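Local coordinates for protein hyaluronidase (Thermobaculum terrenum, PDB 5DIY) that probably hydrolyses O-linked N-acetylglucosamine as a glycoside hydrolase of family 84, and is deposited here with its predicted proton donor mutated, at residues F27-Y38 with K70-T79; K266-Q274 with S287-L295. All coordinates share one frame; numbering follows the deposited sequence.

How the contacts relate
Both contacts belong to one TIM-barrel domain. Contact 1 joins the second and third strands and the helices leading into them; contact 2 packs helix 262-277, which follows the eighth strand, against helix 284-296. Their centres lie about 17 Å apart, yet they meet directly where helix 20-32 lies against helix 262-277: Phe29 CZ is 3.4 Å from Lys266 O, and Asn33 O is 3.6 Å from Ala273 CB. In contact 1 the Tyr38 side chain is about 8 Å from that of Gly12, which binds N-acetylglucosamine, and about 13 Å from the bound sugar. Contact 2 is packing away from that site.

Contact 1 of 2, residues F27-Y38 with K70-T79; sequences FEFMQANNLNAY and KAGSCGINFT
Ala37 and Tyr38 pair in parallel with Asn77 and Phe78, joined by Asn77 N to Asn36 O (2.9 Å), Tyr38 N to Asn77 O (2.9 Å, nearly straight at 175°) and Thr79 N to Tyr38 O (2.8 Å). Before each strand a Schellman motif ends the helix, with Asn34 and Gly75 at positive phi, a shape that glycine adopts easily and asparagine tolerates. Ile76 packs between the end of helix 27-32 and the strand, its CG2 branch lying 3.7 Å from Tyr38 CB. The flat ring of Phe27 suits the thin layer between helix 70-73 and Tyr38: Ala71 CB lies over one face, Lys70 CG at the edge, and its own CE1 over a face of Tyr38. Tyr38 and Phe78 run side by side, CE2 to CE2 3.6 Å, their planes turned by 51°. At the surface, Lys70 bends at chi2 (66°) to bring NZ 3.0 Å from Glu28 OE2, a salt bridge on the anti side of the carboxylate. An alanine in place of Lys70 would probably leave Glu28 without its positive mate here and strip the methylene cover beyond CB from the Phe27 edge. The pairing closes the right-handed beta-alpha-beta crossover of strand 37-40, helix 58-73 and strand 77-82; strand 6-11 continues the barrel beyond Ala37, Tyr38 OH bonds Glu11, and Leu67 of helix 58-73 covers Phe27 and Phe78.

Contact 2 of 2, residues K266-Q274 with S287-L295; sequences KLPLYTFAQ and SWRQAVSTL
The Tyr270 ring carries Ala291 CA over one face, a CH-pi contact 3.9 Å from the ring centroid and 19° off the normal, while Gln290 NE2 and a water lie at its edge. The Trp288 indole takes Leu267 CD2 over its five-membered ring, 3.6 Å from that centroid; Val292 CG2 sits over the rim of the same face, and NE1 bonds Ile237 O, so its buried polar atom is satisfied. The small Ala291 lets the aromatic ring come close to the backbone. Tyr270 is thus a knob in a hole made by Ala291, Thr294, Gln290 and Leu295, between helices whose axes approach to 8.7 Å and run at 128° to each other. Helix 262-277 is the last of the TIM barrel's outer helices, following strand 251-256. The water is 2.6 Å from Tyr270 OH and donates to Thr294 OG1, tying the phenol end to the hole's rim. At the other end Gln274 NE2 donates to Ser287 OG at 2.6 Å, the hydroxyl lying near the amide plane. Thr271 OG1 lies between the backbone N and the carbonyl carbon (chi1 67°), where it donates to Pro268 O, and this turns CG2 to Ser287 OG, 3.4 Å away.

Contact 1 of 2, residues F27-Y38 with K70-T79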
ATOM      1  N   PHE C  27      -9.642  11.205  11.823  1.00 29.17           N
ATOM      2  CA  PHE C  27     -11.021  11.674  11.612  1.00 29.82           C
ATOM      3  C   PHE C  27     -11.078  13.173  11.309  1.00 29.88           C
ATOM      4  O   PHE C  27     -11.911  13.608  10.508  1.00 29.57           O
ATOM      5  CB  PHE C  27     -11.942  11.339  12.797  1.00 31.08           C
ATOM      6  CG  PHE C  27     -12.146   9.858  13.045  1.00 32.86           C
ATOM      7  CD1 PHE C  27     -11.870   8.889  12.070  1.00 33.88           C
ATOM      8  CD2 PHE C  27     -12.654   9.432  14.266  1.00 33.74           C
ATOM      9  CE1 PHE C  27     -12.076   7.541  12.327  1.00 34.38           C
ATOM     10  CE2 PHE C  27     -12.861   8.081  14.526  1.00 35.33           C
ATOM     11  CZ  PHE C  27     -12.571   7.133  13.557  1.00 34.70           C
ATOM     12  N   GLU C  28     -10.192  13.950  11.932  1.00 30.18           N
ATOM     13  CA  GLU C  28     -10.070  15.384  11.628  1.00 31.90           C
ATOM     14  C   GLU C  28      -9.525  15.611  10.215  1.00 30.91           C
ATOM     15  O   GLU C  28     -10.054  16.439   9.477  1.00 31.61           O
ATOM     16  CB  GLU C  28      -9.193  16.096  12.662  1.00 33.59           C
ATOM     17  CG  GLU C  28      -9.838  16.164  14.042  1.00 35.61           C
ATOM     18  CD  GLU C  28      -8.909  16.654  15.141  1.00 36.70           C
ATOM     19  OE1 GLU C  28      -7.671  16.699  14.944  1.00 38.65           O
ATOM     20  OE2 GLU C  28      -9.428  16.982  16.228  1.00 37.52           O
ATOM     21  N   PHE C  29      -8.480  14.870   9.841  1.00 30.32           N
ATOM     22  CA  PHE C  29      -7.972  14.879   8.460  1.00 30.16           C
ATOM     23  C   PHE C  29      -9.062  14.486   7.448  1.00 29.62           C
ATOM     24  O   PHE C  29      -9.200  15.120   6.394  1.00 28.16           O
ATOM     25  CB  PHE C  29      -6.751  13.956   8.324  1.00 31.40           C
ATOM     26  CG  PHE C  29      -6.299  13.745   6.900  1.00 31.96           C
ATOM     27  CD1 PHE C  29      -5.420  14.637   6.293  1.00 31.93           C
ATOM     28  CD2 PHE C  29      -6.753  12.649   6.165  1.00 32.32           C
ATOM     29  CE1 PHE C  29      -5.008  14.443   4.979  1.00 32.58           C
ATOM     30  CE2 PHE C  29      -6.346  12.454   4.851  1.00 33.09           C
ATOM     31  CZ  PHE C  29      -5.470  13.354   4.258  1.00 32.83           C
ATOM     32  N   MET C  30      -9.830  13.448   7.775  1.00 29.46           N
ATOM     33  CA  MET C  30     -10.947  13.013   6.926  1.00 29.98           C
ATOM     34  C   MET C  30     -11.978  14.127   6.702  1.00 30.63           C
ATOM     35  O   MET C  30     -12.386  14.372   5.564  1.00 29.89           O
ATOM     36  CB  MET C  30     -11.624  11.764   7.512  1.00 29.94           C
ATOM     37  CG  MET C  30     -10.825  10.489   7.308  1.00 29.50           C
ATOM     38  SD  MET C  30     -11.484   9.089   8.225  1.00 29.68           S
ATOM     39  CE  MET C  30     -12.858   8.618   7.175  1.00 29.65           C
ATOM     40  N   GLN C  31     -12.379  14.812   7.773  1.00 31.67           N
ATOM     41  CA  GLN C  31     -13.343  15.914   7.646  1.00 32.07           C
ATOM     42  C   GLN C  31     -12.783  17.070   6.816  1.00 31.99           C
ATOM     43  O   GLN C  31     -13.512  17.638   5.997  1.00 31.34           O
ATOM     44  CB  GLN C  31     -13.819  16.438   9.004  1.00 32.69           C
ATOM     45  CG  GLN C  31     -14.885  17.529   8.875  1.00 33.57           C
ATOM     46  CD  GLN C  31     -15.479  17.962  10.202  1.00 34.40           C
ATOM     47  OE1 GLN C  31     -14.799  17.977  11.230  1.00 34.99           O
ATOM     48  NE2 GLN C  31     -16.755  18.341  10.180  1.00 34.48           N
ATOM     49  N   ALA C  32     -11.507  17.412   7.023  1.00 30.73           N
ATOM     50  CA  ALA C  32     -10.843  18.462   6.217  1.00 30.99           C
ATOM     51  C   ALA C  32     -10.884  18.200   4.712  1.00 30.44           C
ATOM     52  O   ALA C  32     -10.957  19.149   3.924  1.00 29.17           O
ATOM     53  CB  ALA C  32      -9.399  18.663   6.667  1.00 31.46           C
ATOM     54  N   ASN C  33     -10.839  16.918   4.333  1.00 29.78           N
ATOM     55  CA  ASN C  33     -10.812  16.484   2.936  1.00 29.22           C
ATOM     56  C   ASN C  33     -12.119  15.833   2.440  1.00 29.84           C
ATOM     57  O   ASN C  33     -12.147  15.236   1.374  1.00 30.08           O
ATOM     58  CB  ASN C  33      -9.617  15.541   2.754  1.00 29.13           C
ATOM     59  CG  ASN C  33      -8.293  16.239   3.008  1.00 29.27           C
ATOM     60  OD1 ASN C  33      -7.630  16.018   4.032  1.00 29.29           O
ATOM     61  ND2 ASN C  33      -7.917  17.118   2.088  1.00 28.86           N
ATOM     62  N   ASN C  34     -13.200  15.980   3.205  1.00 30.58           N
ATOM     63  CA  ASN C  34     -14.531  15.483   2.836  1.00 31.27           C
ATOM     64  C   ASN C  34     -14.581  13.957   2.612  1.00 30.72           C
ATOM     65  O   ASN C  34     -15.240  13.466   1.686  1.00 28.80           O
ATOM     66  CB  ASN C  34     -15.078  16.265   1.622  1.00 32.04           C
ATOM     67  CG  ASN C  34     -16.585  16.126   1.455  1.00 33.91           C
ATOM     68  OD1 ASN C  34     -17.324  15.970   2.427  1.00 35.56           O
ATOM     69  ND2 ASN C  34     -17.046  16.177   0.211  1.00 34.49           N
ATOM     70  N   LEU C  35     -13.860  13.222   3.461  1.00 29.39           N
ATOM     71  CA  LEU C  35     -14.010  11.770   3.550  1.00 29.07           C
ATOM     72  C   LEU C  35     -15.033  11.522   4.647  1.00 28.78           C
ATOM     73  O   LEU C  35     -14.873  12.038   5.751  1.00 28.75           O
ATOM     74  CB  LEU C  35     -12.678  11.095   3.883  1.00 29.17           C
ATOM     75  CG  LEU C  35     -11.576  11.241   2.829  1.00 28.13           C
ATOM     76  CD1 LEU C  35     -10.245  10.728   3.353  1.00 28.11           C
ATOM     77  CD2 LEU C  35     -11.953  10.518   1.548  1.00 28.42           C
ATOM     78  N   ASN C  36     -16.076  10.748   4.347  1.00 27.46           N
ATOM     79  CA  ASN C  36     -17.255  10.653   5.226  1.00 27.33           C
ATOM     80  C   ASN C  36     -17.557   9.256   5.786  1.00 27.06           C
ATOM     81  O   ASN C  36     -18.669   9.013   6.268  1.00 26.02           O
ATOM     82  CB  ASN C  36     -18.484  11.176   4.474  1.00 26.93           C
ATOM     83  CG  ASN C  36     -18.935  10.245   3.365  1.00 27.20           C
ATOM     84  OD1 ASN C  36     -18.211   9.330   2.969  1.00 27.86           O
ATOM     85  ND2 ASN C  36     -20.131  10.477   2.856  1.00 26.93           N
ATOM     86  N   ALA C  37     -16.584   8.346   5.730  1.00 25.91           N
ATOM     87  CA  ALA C  37     -16.834   6.956   6.109  1.00 24.99           C
ATOM     88  C   ALA C  37     -15.577   6.264   6.610  1.00 24.59           C
ATOM     89  O   ALA C  37     -14.532   6.340   5.970  1.00 23.96           O
ATOM     90  CB  ALA C  37     -17.409   6.201   4.921  1.00 25.02           C
ATOM     91  N   TYR C  38     -15.689   5.582   7.750  1.00 24.02           N
ATOM     92  CA  TYR C  38     -14.586   4.829   8.330  1.00 24.07           C
ATOM     93  C   TYR C  38     -15.050   3.436   8.692  1.00 23.91           C
ATOM     94  O   TYR C  38     -16.098   3.289   9.319  1.00 24.04           O
ATOM     95  CB  TYR C  38     -14.065   5.531   9.581  1.00 23.83           C
ATOM     96  CG  TYR C  38     -13.099   4.711  10.403  1.00 23.52           C
ATOM     97  CD1 TYR C  38     -11.759   4.589  10.025  1.00 23.43           C
ATOM     98  CD2 TYR C  38     -13.516   4.071  11.574  1.00 23.53           C
ATOM     99  CE1 TYR C  38     -10.869   3.845  10.783  1.00 23.14           C
ATOM    100  CE2 TYR C  38     -12.632   3.314  12.329  1.00 23.56           C
ATOM    101  CZ  TYR C  38     -11.310   3.213  11.936  1.00 23.37           C
ATOM    102  OH  TYR C  38     -10.434   2.474  12.693  1.00 23.91           O
ATOM    103  N   LYS C  70     -16.405  10.894  18.056  1.00 35.09           N
ATOM    104  CA  LYS C  70     -15.528  11.740  17.237  1.00 35.19           C
ATOM    105  C   LYS C  70     -15.912  11.657  15.758  1.00 34.55           C
ATOM    106  O   LYS C  70     -16.028  12.686  15.088  1.00 34.51           O
ATOM    107  CB  LYS C  70     -14.053  11.362  17.430  1.00 36.07           C
ATOM    108  CG  LYS C  70     -13.054  12.288  16.734  1.00 36.38           C
ATOM    109  CD  LYS C  70     -13.062  13.687  17.327  1.00 36.87           C
ATOM    110  CE  LYS C  70     -11.981  14.558  16.710  1.00 38.30           C
ATOM    111  NZ  LYS C  70     -11.925  15.896  17.365  1.00 39.64           N
ATOM    112  N   ALA C  71     -16.116  10.432  15.268  1.00 34.10           N
ATOM    113  CA  ALA C  71     -16.583  10.193  13.901  1.00 33.53           C
ATOM    114  C   ALA C  71     -17.848  10.987  13.582  1.00 33.64           C
ATOM    115  O   ALA C  71     -17.923  11.663  12.550  1.00 34.17           O
ATOM    116  CB  ALA C  71     -16.831   8.706  13.685  1.00 33.89           C
ATOM    117  N   GLY C  72     -18.833  10.910  14.474  1.00 33.79           N
ATOM    118  CA  GLY C  72     -20.084  11.640  14.308  1.00 33.97           C
ATOM    119  C   GLY C  72     -19.881  13.139  14.260  1.00 34.86           C
ATOM    120  O   GLY C  72     -20.432  13.815  13.389  1.00 34.31           O
ATOM    121  N   SER C  73     -19.073  13.657  15.185  1.00 36.77           N
ATOM    122  CA  SER C  73     -18.740  15.091  15.215  1.00 37.72           C
ATOM    123  C   SER C  73     -17.960  15.554  13.974  1.00 37.62           C
ATOM    124  O   SER C  73     -17.981  16.736  13.647  1.00 37.35           O
ATOM    125  CB  SER C  73     -17.953  15.445  16.489  1.00 38.00           C
ATOM    126  OG  SER C  73     -16.639  14.907  16.463  1.00 38.43           O
ATOM    127  N   CYS C  74     -17.273  14.625  13.303  1.00 38.26           N
ATOM    128  CA  CYS C  74     -16.528  14.911  12.067  1.00 37.53           C
ATOM    129  C   CYS C  74     -17.270  14.554  10.766  1.00 36.98           C
ATOM    130  O   CYS C  74     -16.679  14.605   9.687  1.00 37.39           O
ATOM    131  CB  CYS C  74     -15.170  14.199  12.117  1.00 37.60           C
ATOM    132  SG  CYS C  74     -14.064  14.861  13.380  1.00 38.01           S
ATOM    133  N   GLY C  75     -18.555  14.218  10.858  1.00 36.17           N
ATOM    134  CA  GLY C  75     -19.361  13.870   9.683  1.00 36.16           C
ATOM    135  C   GLY C  75     -18.996  12.532   9.065  1.00 35.10           C
ATOM    136  O   GLY C  75     -19.215  12.326   7.876  1.00 34.62           O
ATOM    137  N   ILE C  76     -18.453  11.632   9.884  1.00 35.05           N
ATOM    138  CA  ILE C  76     -17.975  10.324   9.453  1.00 35.49           C
ATOM    139  C   ILE C  76     -18.963   9.258   9.918  1.00 34.36           C
ATOM    140  O   ILE C  76     -19.301   9.213  11.098  1.00 34.97           O
ATOM    141  CB  ILE C  76     -16.599   9.972  10.080  1.00 35.86           C
ATOM    142  CG1 ILE C  76     -15.612  11.150  10.021  1.00 37.85           C
ATOM    143  CG2 ILE C  76     -16.011   8.725   9.432  1.00 35.64           C
ATOM    144  CD1 ILE C  76     -15.314  11.657   8.637  1.00 38.09           C
ATOM    145  N   ASN C  77     -19.408   8.397   9.004  1.00 34.37           N
ATOM    146  CA  ASN C  77     -20.165   7.203   9.379  1.00 33.76           C
ATOM    147  C   ASN C  77     -19.178   6.141   9.852  1.00 32.59           C
ATOM    148  O   ASN C  77     -18.299   5.735   9.087  1.00 32.57           O
ATOM    149  CB  ASN C  77     -20.989   6.686   8.193  1.00 35.77           C
ATOM    150  CG  ASN C  77     -21.962   5.569   8.578  1.00 37.81           C
ATOM    151  OD1 ASN C  77     -22.454   5.501   9.709  1.00 38.33           O
ATOM    152  ND2 ASN C  77     -22.254   4.695   7.626  1.00 39.20           N
ATOM    153  N   PHE C  78     -19.301   5.723  11.112  1.00 30.02           N
ATOM    154  CA  PHE C  78     -18.446   4.684  11.686  1.00 30.40           C
ATOM    155  C   PHE C  78     -19.082   3.319  11.434  1.00 31.12           C
ATOM    156  O   PHE C  78     -20.231   3.089  11.825  1.00 32.04           O
ATOM    157  CB  PHE C  78     -18.281   4.913  13.189  1.00 30.32           C
ATOM    158  CG  PHE C  78     -17.316   3.967  13.868  1.00 30.76           C
ATOM    159  CD1 PHE C  78     -17.687   2.656  14.174  1.00 30.27           C
ATOM    160  CD2 PHE C  78     -16.051   4.405  14.261  1.00 30.33           C
ATOM    161  CE1 PHE C  78     -16.808   1.801  14.819  1.00 29.99           C
ATOM    162  CE2 PHE C  78     -15.170   3.553  14.906  1.00 30.24           C
ATOM    163  CZ  PHE C  78     -15.548   2.250  15.190  1.00 30.53           C
ATOM    164  N   THR C  79     -18.327   2.422  10.804  1.00 29.72           N
ATOM    165  CA  THR C  79     -18.737   1.036  10.602  1.00 28.91           C
ATOM    166  C   THR C  79     -17.841   0.121  11.422  1.00 28.59           C
ATOM    167  O   THR C  79     -16.617   0.195  11.327  1.00 29.12           O
ATOM    168  CB  THR C  79     -18.652   0.648   9.114  1.00 28.82           C
ATOM    169  OG1 THR C  79     -19.576   1.441   8.361  1.00 29.27           O
ATOM    170  CG2 THR C  79     -18.967  -0.840   8.885  1.00 28.31           C
TER
HETATM  171  O   HOH W   1     -16.358  14.279   6.846  1.00 27.55           O

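Contact 2 of 2, residues K266-Q274 with S287-L295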
ATOM      1  N   LYS C 266      -1.335  10.107   4.924  1.00 26.65           N
ATOM      2  CA  LYS C 266      -2.066  11.338   4.618  1.00 27.59           C
ATOM      3  C   LYS C 266      -1.714  11.948   3.268  1.00 27.15           C
ATOM      4  O   LYS C 266      -2.558  12.616   2.669  1.00 26.83           O
ATOM      5  CB  LYS C 266      -1.886  12.375   5.726  1.00 28.64           C
ATOM      6  CG  LYS C 266      -2.532  11.978   7.044  1.00 30.20           C
ATOM      7  CD  LYS C 266      -2.274  13.034   8.100  1.00 31.16           C
ATOM      8  CE  LYS C 266      -2.852  12.644   9.450  1.00 32.56           C
ATOM      9  NZ  LYS C 266      -2.690  13.776  10.411  1.00 34.45           N
ATOM     10  N   LEU C 267      -0.485  11.717   2.799  1.00 27.27           N
ATOM     11  CA  LEU C 267      -0.040  12.227   1.503  1.00 27.44           C
ATOM     12  C   LEU C 267      -0.849  11.595   0.343  1.00 26.26           C
ATOM     13  O   LEU C 267      -1.508  12.323  -0.396  1.00 27.04           O
ATOM     14  CB  LEU C 267       1.489  12.071   1.338  1.00 28.52           C
ATOM     15  CG  LEU C 267       2.256  13.172   0.611  1.00 29.62           C
ATOM     16  CD1 LEU C 267       3.715  12.751   0.474  1.00 29.41           C
ATOM     17  CD2 LEU C 267       1.648  13.469  -0.749  1.00 29.66           C
ATOM     18  N   PRO C 268      -0.829  10.252   0.196  1.00 25.82           N
ATOM     19  CA  PRO C 268      -1.679   9.636  -0.837  1.00 25.59           C
ATOM     20  C   PRO C 268      -3.178   9.718  -0.562  1.00 25.83           C
ATOM     21  O   PRO C 268      -3.958   9.841  -1.512  1.00 26.63           O
ATOM     22  CB  PRO C 268      -1.214   8.171  -0.859  1.00 25.49           C
ATOM     23  CG  PRO C 268      -0.558   7.954   0.450  1.00 25.51           C
ATOM     24  CD  PRO C 268       0.081   9.259   0.794  1.00 25.48           C
ATOM     25  N   LEU C 269      -3.583   9.663   0.709  1.00 25.65           N
ATOM     26  CA  LEU C 269      -5.006   9.823   1.067  1.00 25.30           C
ATOM     27  C   LEU C 269      -5.567  11.196   0.689  1.00 25.43           C
ATOM     28  O   LEU C 269      -6.730  11.295   0.274  1.00 25.31           O
ATOM     29  CB  LEU C 269      -5.260   9.518   2.550  1.00 25.09           C
ATOM     30  CG  LEU C 269      -5.105   8.050   2.980  1.00 25.25           C
ATOM     31  CD1 LEU C 269      -5.265   7.948   4.491  1.00 25.61           C
ATOM     32  CD2 LEU C 269      -6.085   7.131   2.262  1.00 25.38           C
ATOM     33  N   TYR C 270      -4.749  12.241   0.818  1.00 25.42           N
ATOM     34  CA  TYR C 270      -5.114  13.573   0.323  1.00 26.03           C
ATOM     35  C   TYR C 270      -5.475  13.516  -1.162  1.00 25.35           C
ATOM     36  O   TYR C 270      -6.497  14.054  -1.574  1.00 25.13           O
ATOM     37  CB  TYR C 270      -3.979  14.584   0.556  1.00 26.89           C
ATOM     38  CG  TYR C 270      -4.329  16.018   0.214  1.00 27.90           C
ATOM     39  CD1 TYR C 270      -4.315  16.468  -1.107  1.00 28.83           C
ATOM     40  CD2 TYR C 270      -4.671  16.934   1.212  1.00 29.21           C
ATOM     41  CE1 TYR C 270      -4.638  17.775  -1.426  1.00 29.73           C
ATOM     42  CE2 TYR C 270      -4.989  18.251   0.901  1.00 29.42           C
ATOM     43  CZ  TYR C 270      -4.970  18.665  -0.420  1.00 30.67           C
ATOM     44  OH  TYR C 270      -5.281  19.966  -0.755  1.00 33.14           O
ATOM     45  N   THR C 271      -4.634  12.853  -1.954  1.00 25.65           N
ATOM     46  CA  THR C 271      -4.844  12.762  -3.402  1.00 25.11           C
ATOM     47  C   THR C 271      -6.060  11.898  -3.739  1.00 26.05           C
ATOM     48  O   THR C 271      -6.826  12.214  -4.656  1.00 27.36           O
ATOM     49  CB  THR C 271      -3.588  12.255  -4.153  1.00 24.20           C
ATOM     50  OG1 THR C 271      -3.300  10.885  -3.809  1.00 23.99           O
ATOM     51  CG2 THR C 271      -2.383  13.140  -3.845  1.00 24.15           C
ATOM     52  N   PHE C 272      -6.209  10.810  -2.995  1.00 26.40           N
ATOM     53  CA  PHE C 272      -7.390   9.949  -3.050  1.00 26.65           C
ATOM     54  C   PHE C 272      -8.674  10.757  -2.832  1.00 27.19           C
ATOM     55  O   PHE C 272      -9.606  10.649  -3.625  1.00 27.21           O
ATOM     56  CB  PHE C 272      -7.215   8.818  -2.027  1.00 26.00           C
ATOM     57  CG  PHE C 272      -8.454   8.013  -1.739  1.00 25.81           C
ATOM     58  CD1 PHE C 272      -8.985   7.154  -2.691  1.00 26.06           C
ATOM     59  CD2 PHE C 272      -9.052   8.062  -0.478  1.00 25.89           C
ATOM     60  CE1 PHE C 272     -10.115   6.383  -2.416  1.00 26.27           C
ATOM     61  CE2 PHE C 272     -10.181   7.295  -0.193  1.00 26.35           C
ATOM     62  CZ  PHE C 272     -10.713   6.450  -1.164  1.00 26.01           C
ATOM     63  N   ALA C 273      -8.690  11.596  -1.796  1.00 28.66           N
ATOM     64  CA  ALA C 273      -9.846  12.461  -1.485  1.00 29.40           C
ATOM     65  C   ALA C 273     -10.164  13.481  -2.582  1.00 30.16           C
ATOM     66  O   ALA C 273     -11.334  13.740  -2.872  1.00 28.75           O
ATOM     67  CB  ALA C 273      -9.631  13.177  -0.158  1.00 29.79           C
ATOM     68  N   GLN C 274      -9.127  14.066  -3.182  1.00 30.77           N
ATOM     69  CA  GLN C 274      -9.323  14.977  -4.313  1.00 31.17           C
ATOM     70  C   GLN C 274      -9.897  14.258  -5.533  1.00 30.49           C
ATOM     71  O   GLN C 274     -10.770  14.808  -6.206  1.00 29.93           O
ATOM     72  CB  GLN C 274      -8.029  15.712  -4.680  1.00 33.64           C
ATOM     73  CG  GLN C 274      -7.606  16.744  -3.637  1.00 36.22           C
ATOM     74  CD  GLN C 274      -6.815  17.894  -4.228  1.00 38.33           C
ATOM     75  OE1 GLN C 274      -7.145  19.066  -4.025  1.00 41.87           O
ATOM     76  NE2 GLN C 274      -5.767  17.568  -4.965  1.00 38.69           N
ATOM     77  N   SER C 287      -2.271  17.129  -7.705  1.00 29.54           N
ATOM     78  CA  SER C 287      -2.833  16.780  -6.406  1.00 29.28           C
ATOM     79  C   SER C 287      -1.743  16.467  -5.389  1.00 28.57           C
ATOM     80  O   SER C 287      -1.794  16.938  -4.252  1.00 28.27           O
ATOM     81  CB  SER C 287      -3.778  15.587  -6.538  1.00 30.30           C
ATOM     82  OG  SER C 287      -4.481  15.381  -5.330  1.00 30.60           O
ATOM     83  N   TRP C 288      -0.759  15.677  -5.812  1.00 28.15           N
ATOM     84  CA  TRP C 288       0.362  15.305  -4.951  1.00 28.36           C
ATOM     85  C   TRP C 288       1.160  16.524  -4.465  1.00 29.52           C
ATOM     86  O   TRP C 288       1.568  16.563  -3.306  1.00 29.41           O
ATOM     87  CB  TRP C 288       1.274  14.309  -5.665  1.00 27.27           C
ATOM     88  CG  TRP C 288       2.223  13.604  -4.767  1.00 26.53           C
ATOM     89  CD1 TRP C 288       1.973  12.495  -4.010  1.00 26.59           C
ATOM     90  CD2 TRP C 288       3.590  13.948  -4.539  1.00 26.90           C
ATOM     91  NE1 TRP C 288       3.102  12.126  -3.313  1.00 26.56           N
ATOM     92  CE2 TRP C 288       4.112  13.000  -3.622  1.00 26.78           C
ATOM     93  CE3 TRP C 288       4.430  14.962  -5.023  1.00 26.36           C
ATOM     94  CZ2 TRP C 288       5.434  13.038  -3.178  1.00 26.76           C
ATOM     95  CZ3 TRP C 288       5.749  15.004  -4.576  1.00 27.12           C
ATOM     96  CH2 TRP C 288       6.237  14.038  -3.663  1.00 27.46           C
ATOM     97  N   ARG C 289       1.347  17.518  -5.336  1.00 32.32           N
ATOM     98  CA  ARG C 289       2.076  18.757  -4.981  1.00 34.08           C
ATOM     99  C   ARG C 289       1.300  19.655  -4.018  1.00 34.17           C
ATOM    100  O   ARG C 289       1.887  20.229  -3.098  1.00 34.66           O
ATOM    101  CB  ARG C 289       2.456  19.551  -6.237  1.00 35.05           C
ATOM    102  CG  ARG C 289       3.502  18.853  -7.089  1.00 36.38           C
ATOM    103  CD  ARG C 289       3.591  19.449  -8.489  1.00 37.43           C
ATOM    104  NE  ARG C 289       3.956  20.865  -8.450  1.00 38.75           N
ATOM    105  CZ  ARG C 289       5.182  21.347  -8.211  1.00 39.43           C
ATOM    106  NH1 ARG C 289       6.219  20.539  -7.987  1.00 39.03           N
ATOM    107  NH2 ARG C 289       5.375  22.666  -8.191  1.00 40.44           N
ATOM    108  N   GLN C 290      -0.007  19.788  -4.230  1.00 34.29           N
ATOM    109  CA  GLN C 290      -0.860  20.495  -3.272  1.00 34.38           C
ATOM    110  C   GLN C 290      -0.887  19.768  -1.919  1.00 33.86           C
ATOM    111  O   GLN C 290      -0.858  20.413  -0.865  1.00 34.95           O
ATOM    112  CB  GLN C 290      -2.281  20.682  -3.811  1.00 36.15           C
ATOM    113  CG  GLN C 290      -3.086  21.715  -3.031  1.00 37.94           C
ATOM    114  CD  GLN C 290      -4.403  22.062  -3.698  1.00 40.32           C
ATOM    115  OE1 GLN C 290      -4.612  23.201  -4.124  1.00 41.80           O
ATOM    116  NE2 GLN C 290      -5.302  21.081  -3.794  1.00 40.29           N
ATOM    117  N   ALA C 291      -0.937  18.434  -1.958  1.00 31.49           N
ATOM    118  CA  ALA C 291      -0.863  17.604  -0.751  1.00 29.93           C
ATOM    119  C   ALA C 291       0.411  17.868   0.048  1.00 29.86           C
ATOM    120  O   ALA C 291       0.341  18.129   1.251  1.00 29.67           O
ATOM    121  CB  ALA C 291      -0.950  16.124  -1.105  1.00 29.05           C
ATOM    122  N   VAL C 292       1.562  17.797  -0.627  1.00 29.29           N
ATOM    123  CA  VAL C 292       2.872  18.059  -0.001  1.00 29.99           C
ATOM    124  C   VAL C 292       2.935  19.468   0.615  1.00 30.53           C
ATOM    125  O   VAL C 292       3.382  19.617   1.748  1.00 31.63           O
ATOM    126  CB  VAL C 292       4.052  17.856  -0.998  1.00 28.77           C
ATOM    127  CG1 VAL C 292       5.367  18.407  -0.442  1.00 29.10           C
ATOM    128  CG2 VAL C 292       4.222  16.382  -1.343  1.00 28.27           C
ATOM    129  N   SER C 293       2.491  20.480  -0.130  1.00 32.47           N
ATOM    130  CA  SER C 293       2.479  21.875   0.353  1.00 34.40           C
ATOM    131  C   SER C 293       1.639  22.064   1.622  1.00 34.74           C
ATOM    132  O   SER C 293       2.139  22.583   2.621  1.00 35.79           O
ATOM    133  CB  SER C 293       1.957  22.813  -0.733  1.00 34.96           C
ATOM    134  OG  SER C 293       2.730  22.684  -1.908  1.00 37.57           O
ATOM    135  N   THR C 294       0.381  21.632   1.569  1.00 34.35           N
ATOM    136  CA  THR C 294      -0.550  21.702   2.705  1.00 34.59           C
ATOM    137  C   THR C 294      -0.033  20.952   3.934  1.00 34.23           C
ATOM    138  O   THR C 294       0.032  21.510   5.033  1.00 35.11           O
ATOM    139  CB  THR C 294      -1.924  21.096   2.334  1.00 35.49           C
ATOM    140  OG1 THR C 294      -2.477  21.796   1.215  1.00 36.07           O
ATOM    141  CG2 THR C 294      -2.909  21.174   3.514  1.00 37.28           C
ATOM    142  N   LEU C 295       0.335  19.690   3.737  1.00 33.90           N
ATOM    143  CA  LEU C 295       0.702  18.801   4.841  1.00 33.83           C
ATOM    144  C   LEU C 295       2.132  18.997   5.356  1.00 32.93           C
ATOM    145  O   LEU C 295       2.362  18.916   6.559  1.00 32.25           O
ATOM    146  CB  LEU C 295       0.487  17.338   4.434  1.00 34.52           C
ATOM    147  CG  LEU C 295      -0.957  16.974   4.053  1.00 35.74           C
ATOM    148  CD1 LEU C 295      -1.018  15.676   3.257  1.00 35.92           C
ATOM    149  CD2 LEU C 295      -1.843  16.882   5.293  1.00 36.41           C
TER
HETATM  150  O   HOH W   2      -5.633  21.591   1.229  1.00 40.41           O